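Side-chain contacts in GGDEF family protein (Caulobacter vibrioides, PDB 3U2A), which supplies here a PAS-fold domain of the PdeA-like family, a class of module that commonly serves sensing and regulation in bacterial signalling proteins: residues 9-12 / 13-16; 53-56 / 57-60; 61-65 / 66-70. All coordinates share one frame; numbering follows the deposited sequence.

Interaction 1: residues 9-12 / 13-16; sequences IWDA and TATL
Trp-10 and Thr-15 meet through one straight bond: indole NE1 of Trp-10 donates to the hydroxyl OG1 of Thr-15 at 2.8 Å and 160°, with the oxygen almost exactly in the ring plane. This fixes the rotation of the indole, and Ala-14 then packs over one face. Its CB stands 3.7 Å from the centroid of the five-membered ring, only 13° off the normal, a CH-pi contact. The torsion that makes both possible is chi1 of Trp-10, -163°, which carries the ring forward, alongside the first helical turn. Here lies the tight part, with Ala-14 and Thr-15 both buried.

The more exposed side is polar. Asp-11 is the N-cap: its OD1 accepts from Ala-14 N at 3.0 Å, met nearly along the C-O axis. In the conformer modelled, Thr-13 OG1 also donates to OD1 from above the carboxylate plane, a less certain bond because Thr-13 has a second conformer. Backbone bonds from Thr-15 N to Asp-11 O and from Leu-16 N to Ala-12 O continue the turn. Helix 12-22, begun in this way, rests Thr-15 and Leu-16 on Asn-39 of strand 35-40, while Trp-10 and Ala-14 pack on Asn-39 and Ile-28 of the second subunit.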
ATOM      1  N   ILE A   9      19.114  -1.715  -2.769  1.00 48.26           N
ATOM      2  CA  ILE A   9      18.708  -1.011  -1.515  1.00 44.83           C
ATOM      3  C   ILE A   9      17.291  -0.419  -1.663  1.00 40.76           C
ATOM      4  O   ILE A   9      16.728  -0.420  -2.763  1.00 43.35           O
ATOM      5  CB  ILE A   9      19.771   0.069  -1.102  1.00 46.54           C
ATOM      6  CG1 ILE A   9      19.598   0.478   0.367  1.00 46.89           C
ATOM      7  CG2 ILE A   9      19.768   1.275  -2.073  1.00 45.03           C
ATOM      8  CD1 ILE A   9      20.878   0.939   1.037  1.00 53.81           C
ATOM      9  N   TRP A  10      16.718   0.053  -0.555  1.00 47.44           N
ATOM     10  CA  TRP A  10      15.428   0.745  -0.579  1.00 37.09           C
ATOM     11  C   TRP A  10      15.546   2.072   0.176  1.00 35.49           C
ATOM     12  O   TRP A  10      16.142   2.117   1.254  1.00 40.59           O
ATOM     13  CB  TRP A  10      14.327  -0.135   0.037  1.00 31.53           C
ATOM     14  CG  TRP A  10      12.943   0.333  -0.307  1.00 23.21           C
ATOM     15  CD1 TRP A  10      12.267   1.377   0.257  1.00 20.87           C
ATOM     16  CD2 TRP A  10      12.069  -0.219  -1.307  1.00 22.54           C
ATOM     17  NE1 TRP A  10      11.021   1.507  -0.325  1.00 21.66           N
ATOM     18  CE2 TRP A  10      10.878   0.549  -1.294  1.00 19.93           C
ATOM     19  CE3 TRP A  10      12.176  -1.287  -2.208  1.00 20.32           C
ATOM     20  CZ2 TRP A  10       9.799   0.279  -2.150  1.00 18.71           C
ATOM     21  CZ3 TRP A  10      11.110  -1.554  -3.056  1.00 18.42           C
ATOM     22  CH2 TRP A  10       9.934  -0.771  -3.025  1.00 16.76           C
ATOM     23  N   ASP A  11      14.994   3.145  -0.396  1.00 29.20           N
ATOM     24  CA  ASP A  11      14.997   4.473   0.236  1.00 25.56           C
ATOM     25  C   ASP A  11      13.654   5.213   0.103  1.00 26.29           C
ATOM     26  O   ASP A  11      12.679   4.651  -0.400  1.00 20.37           O
ATOM     27  CB  ASP A  11      16.145   5.336  -0.298  1.00 28.76           C
ATOM     28  CG  ASP A  11      16.053   5.595  -1.797  1.00 33.49           C
ATOM     29  OD1 ASP A  11      14.951   5.492  -2.386  1.00 27.01           O
ATOM     30  OD2 ASP A  11      17.103   5.916  -2.398  1.00 33.76           O
ATOM     31  N   ALA A  12      13.612   6.470   0.545  1.00 25.30           N
ATOM     32  CA  ALA A  12      12.367   7.254   0.550  1.00 25.56           C
ATOM     33  C   ALA A  12      11.794   7.474  -0.849  1.00 25.01           C
ATOM     34  O   ALA A  12      10.569   7.444  -1.031  1.00 21.32           O
ATOM     35  CB  ALA A  12      12.562   8.584   1.265  1.00 27.83           C
ATOM     36  N   THR A  13      12.676   7.687  -1.829  1.00 24.15           N
ATOM     37  CA  THR A  13      12.226   7.852  -3.212  0.50 23.61           C
ATOM     38  C   THR A  13      11.601   6.573  -3.762  1.00 20.77           C
ATOM     39  O   THR A  13      10.590   6.648  -4.456  1.00 19.65           O
ATOM     40  CB  THR A  13      13.321   8.374  -4.175  0.50 27.08           C
ATOM     41  OG1 THR A  13      14.506   7.578  -4.050  0.50 31.19           O
ATOM     42  CG2 THR A  13      13.643   9.833  -3.879  0.50 28.11           C
ATOM     43  N   ALA A  14      12.180   5.412  -3.437  1.00 17.56           N
ATOM     44  CA  ALA A  14      11.595   4.118  -3.830  1.00 19.02           C
ATOM     45  C   ALA A  14      10.198   3.933  -3.232  1.00 18.19           C
ATOM     46  O   ALA A  14       9.264   3.504  -3.926  1.00 16.65           O
ATOM     47  CB  ALA A  14      12.511   2.959  -3.441  1.00 16.83           C
ATOM     48  N   THR A  15      10.049   4.277  -1.955  1.00 14.85           N
ATOM     49  CA  THR A  15       8.741   4.247  -1.310  1.00 15.28           C
ATOM     50  C   THR A  15       7.729   5.110  -2.064  1.00 14.34           C
ATOM     51  O   THR A  15       6.650   4.629  -2.402  1.00 13.44           O
ATOM     52  CB  THR A  15       8.846   4.594   0.180  1.00 16.18           C
ATOM     53  OG1 THR A  15       9.489   3.504   0.842  1.00 15.98           O
ATOM     54  CG2 THR A  15       7.475   4.801   0.804  1.00 16.15           C
ATOM     55  N   LEU A  16       8.086   6.355  -2.370  1.00 14.28           N
ATOM     56  CA  LEU A  16       7.157   7.236  -3.079  1.00 15.63           C
ATOM     57  C   LEU A  16       6.827   6.751  -4.497  1.00 15.79           C
ATOM     58  O   LEU A  16       5.684   6.872  -4.938  1.00 17.14           O
ATOM     59  CB  LEU A  16       7.645   8.685  -3.068  1.00 20.70           C
ATOM     60  CG  LEU A  16       7.710   9.373  -1.699  1.00 19.70           C
ATOM     61  CD1 LEU A  16       8.246  10.810  -1.858  1.00 24.28           C
ATOM     62  CD2 LEU A  16       6.345   9.358  -0.954  1.00 19.46           C
TER

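Interaction 2: residues 53-56 / 57-60; sequences ECSS and AAFR
Ser-55 and Ala-58 form a serine N-cap at the start of helix 56-62, where the PAS domain passes from strand 53-54 into a helix. Ser-55 OG accepts from Ala-58 N at 3.1 Å, with an N-H...O angle of 159°. A chi1 of 64°, which sets OG between the backbone N and the carbonyl carbon, swings the hydroxyl over the first turn. Ser-55 OG also lies 3.5 Å from Ala-58 CB. Backbone bonds follow at once, from Phe-59 N to Ser-55 O and from Arg-60 N to Ser-56 O (2.9 Å).

On another side of the turn Cys-54 supplies apolar packing: its CB is 3.9 Å from Ala-58 CB, and its SG approaches Phe-59 CB more loosely. Cys-54 is itself placed by backbone hydrogen bonds to Leu-36 of strand 35-40. Phe-59 points its ring into the core, edge-to-face with Trp-98.

Farther along the helix, the extended chain of Arg-60 brings one guanidinium face over Ser-56 CB. Outer partners steady both ends of this pair: Ser-56 OG is hydrogen-bonded to Asp-34 OD1, and Arg-60 NE forms a salt bridge with Glu-72 of helix 68-75. Between Ser-56 and Arg-60 sits a water at the guanidinium edge, in its plane, donating to Ser-56 OG at 2.8 Å and accepting from Arg-60 NH2 at 2.7 Å.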
ATOM      1  N   GLU A  53       0.399  16.307   7.039  1.00 17.33           N
ATOM      2  CA  GLU A  53      -0.148  16.108   8.382  1.00 17.05           C
ATOM      3  C   GLU A  53      -1.337  17.014   8.599  1.00 16.30           C
ATOM      4  O   GLU A  53      -1.346  18.140   8.113  1.00 18.05           O
ATOM      5  CB  GLU A  53       0.918  16.442   9.416  1.00 20.00           C
ATOM      6  CG  GLU A  53       0.571  16.095  10.839  1.00 28.12           C
ATOM      7  CD  GLU A  53       1.720  16.407  11.755  1.00 33.87           C
ATOM      8  OE1 GLU A  53       2.303  15.458  12.312  1.00 43.73           O
ATOM      9  OE2 GLU A  53       2.062  17.598  11.883  1.00 35.00           O
ATOM     10  N   CYS A  54      -2.338  16.514   9.321  1.00 14.67           N
ATOM     11  CA  CYS A  54      -3.530  17.299   9.647  1.00 13.02           C
ATOM     12  C   CYS A  54      -4.107  16.907  10.996  1.00 13.65           C
ATOM     13  O   CYS A  54      -3.713  15.897  11.579  1.00 14.62           O
ATOM     14  CB  CYS A  54      -4.604  17.156   8.564  1.00 14.14           C
ATOM     15  SG  CYS A  54      -5.379  15.538   8.492  1.00 15.23           S
ATOM     16  N   SER A  55      -5.047  17.720  11.478  1.00 14.71           N
ATOM     17  CA  SER A  55      -5.817  17.412  12.672  1.00 14.82           C
ATOM     18  C   SER A  55      -6.983  16.487  12.348  1.00 14.14           C
ATOM     19  O   SER A  55      -7.383  16.334  11.182  1.00 12.30           O
ATOM     20  CB  SER A  55      -6.377  18.709  13.264  1.00 14.76           C
ATOM     21  OG  SER A  55      -7.283  19.318  12.355  1.00 15.58           O
ATOM     22  N   SER A  56      -7.561  15.896  13.385  1.00 14.09           N
ATOM     23  CA  SER A  56      -8.782  15.116  13.189  1.00 13.99           C
ATOM     24  C   SER A  56      -9.938  15.984  12.652  1.00 14.46           C
ATOM     25  O   SER A  56     -10.737  15.522  11.830  1.00 15.89           O
ATOM     26  CB  SER A  56      -9.178  14.381  14.473  1.00 16.03           C
ATOM     27  OG  SER A  56      -9.427  15.282  15.539  1.00 17.13           O
ATOM     28  N   ALA A  57     -10.004  17.246  13.078  1.00 14.60           N
ATOM     29  CA  ALA A  57     -11.035  18.160  12.573  1.00 15.47           C
ATOM     30  C   ALA A  57     -10.921  18.406  11.071  1.00 16.25           C
ATOM     31  O   ALA A  57     -11.935  18.422  10.374  1.00 14.26           O
ATOM     32  CB  ALA A  57     -11.015  19.469  13.333  1.00 17.24           C
ATOM     33  N   ALA A  58      -9.693  18.586  10.578  1.00 14.93           N
ATOM     34  CA  ALA A  58      -9.438  18.784   9.151  1.00 15.79           C
ATOM     35  C   ALA A  58      -9.852  17.546   8.345  1.00 15.43           C
ATOM     36  O   ALA A  58     -10.431  17.656   7.259  1.00 14.25           O
ATOM     37  CB  ALA A  58      -7.965  19.128   8.911  1.00 16.81           C
ATOM     38  N   PHE A  59      -9.541  16.376   8.895  1.00 14.47           N
ATOM     39  CA  PHE A  59      -9.895  15.091   8.313  1.00 15.40           C
ATOM     40  C   PHE A  59     -11.425  14.973   8.171  1.00 16.07           C
ATOM     41  O   PHE A  59     -11.938  14.690   7.073  1.00 13.52           O
ATOM     42  CB  PHE A  59      -9.301  13.978   9.187  1.00 15.00           C
ATOM     43  CG  PHE A  59      -9.711  12.574   8.793  1.00 15.69           C
ATOM     44  CD1 PHE A  59      -8.957  11.848   7.878  1.00 19.61           C
ATOM     45  CD2 PHE A  59     -10.833  11.969   9.369  1.00 17.78           C
ATOM     46  CE1 PHE A  59      -9.312  10.539   7.531  1.00 16.85           C
ATOM     47  CE2 PHE A  59     -11.197  10.674   9.025  1.00 19.41           C
ATOM     48  CZ  PHE A  59     -10.434   9.958   8.104  1.00 16.22           C
ATOM     49  N   ARG A  60     -12.150  15.213   9.262  1.00 14.43           N
ATOM     50  CA  ARG A  60     -13.629  15.131   9.233  1.00 14.04           C
ATOM     51  C   ARG A  60     -14.236  16.120   8.244  1.00 18.05           C
ATOM     52  O   ARG A  60     -15.202  15.793   7.541  1.00 17.46           O
ATOM     53  CB  ARG A  60     -14.209  15.385  10.609  1.00 15.60           C
ATOM     54  CG  ARG A  60     -13.840  14.358  11.637  1.00 17.80           C
ATOM     55  CD  ARG A  60     -14.445  14.728  12.971  1.00 22.63           C
ATOM     56  NE  ARG A  60     -13.960  13.841  14.022  1.00 24.05           N
ATOM     57  CZ  ARG A  60     -13.163  14.218  15.017  1.00 26.38           C
ATOM     58  NH1 ARG A  60     -12.768  15.481  15.129  1.00 26.12           N
ATOM     59  NH2 ARG A  60     -12.775  13.327  15.915  1.00 27.00           N
TER
HETATM   60  O   HOH W   1     -11.187  14.650  17.607  1.00 38.32           O

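Interaction 3: residues 61-65 / 66-70; sequences ALALP and QDRAQ
Arg-68 reaches back to Pro-65 and Ala-61 because chi1 (-67°) sets its CG anti to the carbonyl carbon and the chain then runs extended to NE. In the conformer modelled, one of two, Pro-65 CA stands over one face of the Arg-68 guanidinium, 3.5 Å above its plane and offset toward the rim, while Pro-65 CB is 3.8 Å from Arg-68 NH1. Arg-68 NH2 finds Ala-61 O in the guanidinium plane at 2.9 Å, but the 128° angle makes this bond weak; Arg-68 NE makes another weak bond, to Arg-60 O. Nearer the backbone, Arg-68 CG packs on Ala-63 CB at 3.8 Å.

Gln-66 takes a different path. Its bent chain, chi2 -92°, folds the amide back beside Leu-64, putting Gln-66 OE1 3.8 Å from Leu-64 CB and 3.7 Å from Pro-65 CD. The turn itself is held by Asp-67 N to Leu-64 O (2.9 Å) and Arg-68 N to Pro-65 O (3.2 Å), both donors lying well above the carbonyl planes, consistent with the i to i+3 spacing of a 3-10 turn. Asp-67 stands at the N-cap of helix 68-75 yet makes no capping bond; its OD1 forms a salt bridge with Arg-89.

Arg-91 NE is hydrogen-bonded to Ala-63 O, and its NH2 makes a weak bond to Ala-61 O. The like charges of Arg-68 and Arg-91 thus lie close together, a cost probably offset in part by these carbonyls, at and just after the helix end.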
ATOM      1  N   ALA A  61     -13.657  17.320   8.183  1.00 16.69           N
ATOM      2  CA  ALA A  61     -14.155  18.399   7.333  1.00 18.29           C
ATOM      3  C   ALA A  61     -14.017  18.085   5.842  1.00 17.35           C
ATOM      4  O   ALA A  61     -14.794  18.572   5.029  1.00 19.12           O
ATOM      5  CB  ALA A  61     -13.453  19.717   7.673  1.00 17.35           C
ATOM      6  N   LEU A  62     -13.039  17.260   5.490  1.00 15.83           N
ATOM      7  CA  LEU A  62     -12.802  16.904   4.103  1.00 17.11           C
ATOM      8  C   LEU A  62     -13.722  15.784   3.610  1.00 14.33           C
ATOM      9  O   LEU A  62     -13.998  15.700   2.418  1.00 16.24           O
ATOM     10  CB  LEU A  62     -11.327  16.536   3.876  1.00 17.52           C
ATOM     11  CG  LEU A  62     -10.865  16.522   2.404  1.00 21.16           C
ATOM     12  CD1 LEU A  62     -10.919  17.912   1.776  1.00 27.79           C
ATOM     13  CD2 LEU A  62      -9.480  15.929   2.270  1.00 21.37           C
ATOM     14  N   ALA A  63     -14.179  14.922   4.515  1.00 13.49           N
ATOM     15  CA  ALA A  63     -15.158  13.893   4.175  1.00 12.07           C
ATOM     16  C   ALA A  63     -16.434  14.541   3.623  1.00 13.51           C
ATOM     17  O   ALA A  63     -16.808  15.635   4.056  1.00 13.60           O
ATOM     18  CB  ALA A  63     -15.486  13.049   5.392  1.00 14.94           C
ATOM     19  N   LEU A  64     -17.083  13.891   2.658  1.00 13.39           N
ATOM     20  CA  LEU A  64     -18.450  14.283   2.308  1.00 14.61           C
ATOM     21  C   LEU A  64     -19.282  14.217   3.596  1.00 13.09           C
ATOM     22  O   LEU A  64     -19.119  13.286   4.384  1.00 13.48           O
ATOM     23  CB  LEU A  64     -19.036  13.379   1.219  1.00 15.38           C
ATOM     24  CG  LEU A  64     -19.210  13.955  -0.187  1.00 26.92           C
ATOM     25  CD1 LEU A  64     -18.005  14.779  -0.653  1.00 26.87           C
ATOM     26  CD2 LEU A  64     -19.550  12.850  -1.182  1.00 23.28           C
ATOM     27  N   PRO A  65     -20.129  15.238   3.844  1.00 13.86           N
ATOM     28  CA  PRO A  65     -20.848  15.277   5.116  1.00 14.00           C
ATOM     29  C   PRO A  65     -21.607  13.982   5.419  1.00 14.57           C
ATOM     30  O   PRO A  65     -21.554  13.508   6.553  1.00 14.95           O
ATOM     31  CB  PRO A  65     -21.793  16.456   4.941  1.00 16.73           C
ATOM     32  CG  PRO A  65     -21.047  17.387   4.023  1.00 16.71           C
ATOM     33  CD  PRO A  65     -20.358  16.465   3.050  1.00 16.08           C
ATOM     34  N   GLN A  66     -22.281  13.404   4.422  1.00 14.82           N
ATOM     35  CA  GLN A  66     -23.052  12.163   4.622  1.00 15.34           C
ATOM     36  C   GLN A  66     -22.186  10.935   4.937  1.00 16.57           C
ATOM     37  O   GLN A  66     -22.697   9.913   5.419  1.00 16.26           O
ATOM     38  CB  GLN A  66     -24.017  11.888   3.453  1.00 18.87           C
ATOM     39  CG  GLN A  66     -23.354  11.587   2.103  1.00 18.48           C
ATOM     40  CD  GLN A  66     -23.156  12.834   1.237  1.00 22.80           C
ATOM     41  OE1 GLN A  66     -22.734  13.897   1.720  1.00 20.01           O
ATOM     42  NE2 GLN A  66     -23.458  12.702  -0.062  1.00 22.21           N
ATOM     43  N   ASP A  67     -20.885  11.046   4.658  1.00 16.58           N
ATOM     44  CA  ASP A  67     -19.927   9.960   4.890  1.00 14.47           C
ATOM     45  C   ASP A  67     -19.116  10.113   6.178  1.00 17.29           C
ATOM     46  O   ASP A  67     -18.177   9.343   6.405  1.00 17.34           O
ATOM     47  CB  ASP A  67     -18.956   9.854   3.708  1.00 15.51           C
ATOM     48  CG  ASP A  67     -19.587   9.240   2.458  1.00 18.15           C
ATOM     49  OD1 ASP A  67     -20.826   9.140   2.370  1.00 16.88           O
ATOM     50  OD2 ASP A  67     -18.824   8.858   1.552  1.00 16.15           O
ATOM     51  N   ARG A  68     -19.473  11.074   7.028  0.50 16.52           N
ATOM     52  CA  ARG A  68     -18.659  11.354   8.211  0.50 16.12           C
ATOM     53  C   ARG A  68     -18.706  10.297   9.315  0.50 14.80           C
ATOM     54  O   ARG A  68     -17.759  10.182  10.094  0.50 16.26           O
ATOM     55  CB  ARG A  68     -18.912  12.763   8.731  0.50 17.82           C
ATOM     56  CG  ARG A  68     -18.395  13.765   7.735  0.50 17.32           C
ATOM     57  CD  ARG A  68     -18.602  15.180   8.151  0.50 20.95           C
ATOM     58  NE  ARG A  68     -17.820  16.043   7.280  0.50 20.80           N
ATOM     59  CZ  ARG A  68     -18.158  17.280   6.969  0.50 21.99           C
ATOM     60  NH1 ARG A  68     -19.280  17.810   7.449  0.50 23.05           N
ATOM     61  NH2 ARG A  68     -17.380  17.980   6.175  0.50 22.35           N
ATOM     62  N   ALA A  69     -19.779   9.508   9.361  1.00 13.58           N
ATOM     63  CA  ALA A  69     -19.817   8.332  10.251  1.00 14.63           C
ATOM     64  C   ALA A  69     -18.759   7.311   9.842  1.00 12.75           C
ATOM     65  O   ALA A  69     -18.035   6.784  10.701  1.00 13.44           O
ATOM     66  CB  ALA A  69     -21.187   7.688  10.258  1.00 19.76           C
ATOM     67  N   GLN A  70     -18.667   7.043   8.538  1.00 13.84           N
ATOM     68  CA  GLN A  70     -17.638   6.145   8.006  1.00 17.13           C
ATOM     69  C   GLN A  70     -16.208   6.677   8.194  1.00 14.33           C
ATOM     70  O   GLN A  70     -15.326   5.922   8.597  1.00 16.47           O
ATOM     71  CB  GLN A  70     -17.921   5.766   6.547  1.00 18.07           C
ATOM     72  CG  GLN A  70     -18.697   4.445   6.377  1.00 25.81           C
ATOM     73  CD  GLN A  70     -17.948   3.219   6.932  1.00 33.68           C
ATOM     74  OE1 GLN A  70     -16.941   2.761   6.368  1.00 29.27           O
ATOM     75  NE2 GLN A  70     -18.449   2.682   8.042  1.00 32.39           N
TER

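How the interactions relate
Following the chain from the N terminus, the three contacts come in series; none nests in or crosses another, and each closes only a local turn. Interaction 1 starts helix 12-22 at the second subunit, about 12 Å from interaction 2 and 17 Å from interaction 3 between nearest atoms. After strands 25-30 and 35-40 the chain reaches interaction 2, which turns edge strand 53-54 into helix 56-62. Interaction 3 takes over at the far end of that helix and leads into helix 68-75. Interactions 2 and 3 share helix 56-62 and touch where Arg-60 O meets Arg-68 NE. Interactions 1 and 3 lie on opposite sides of the chain's centre.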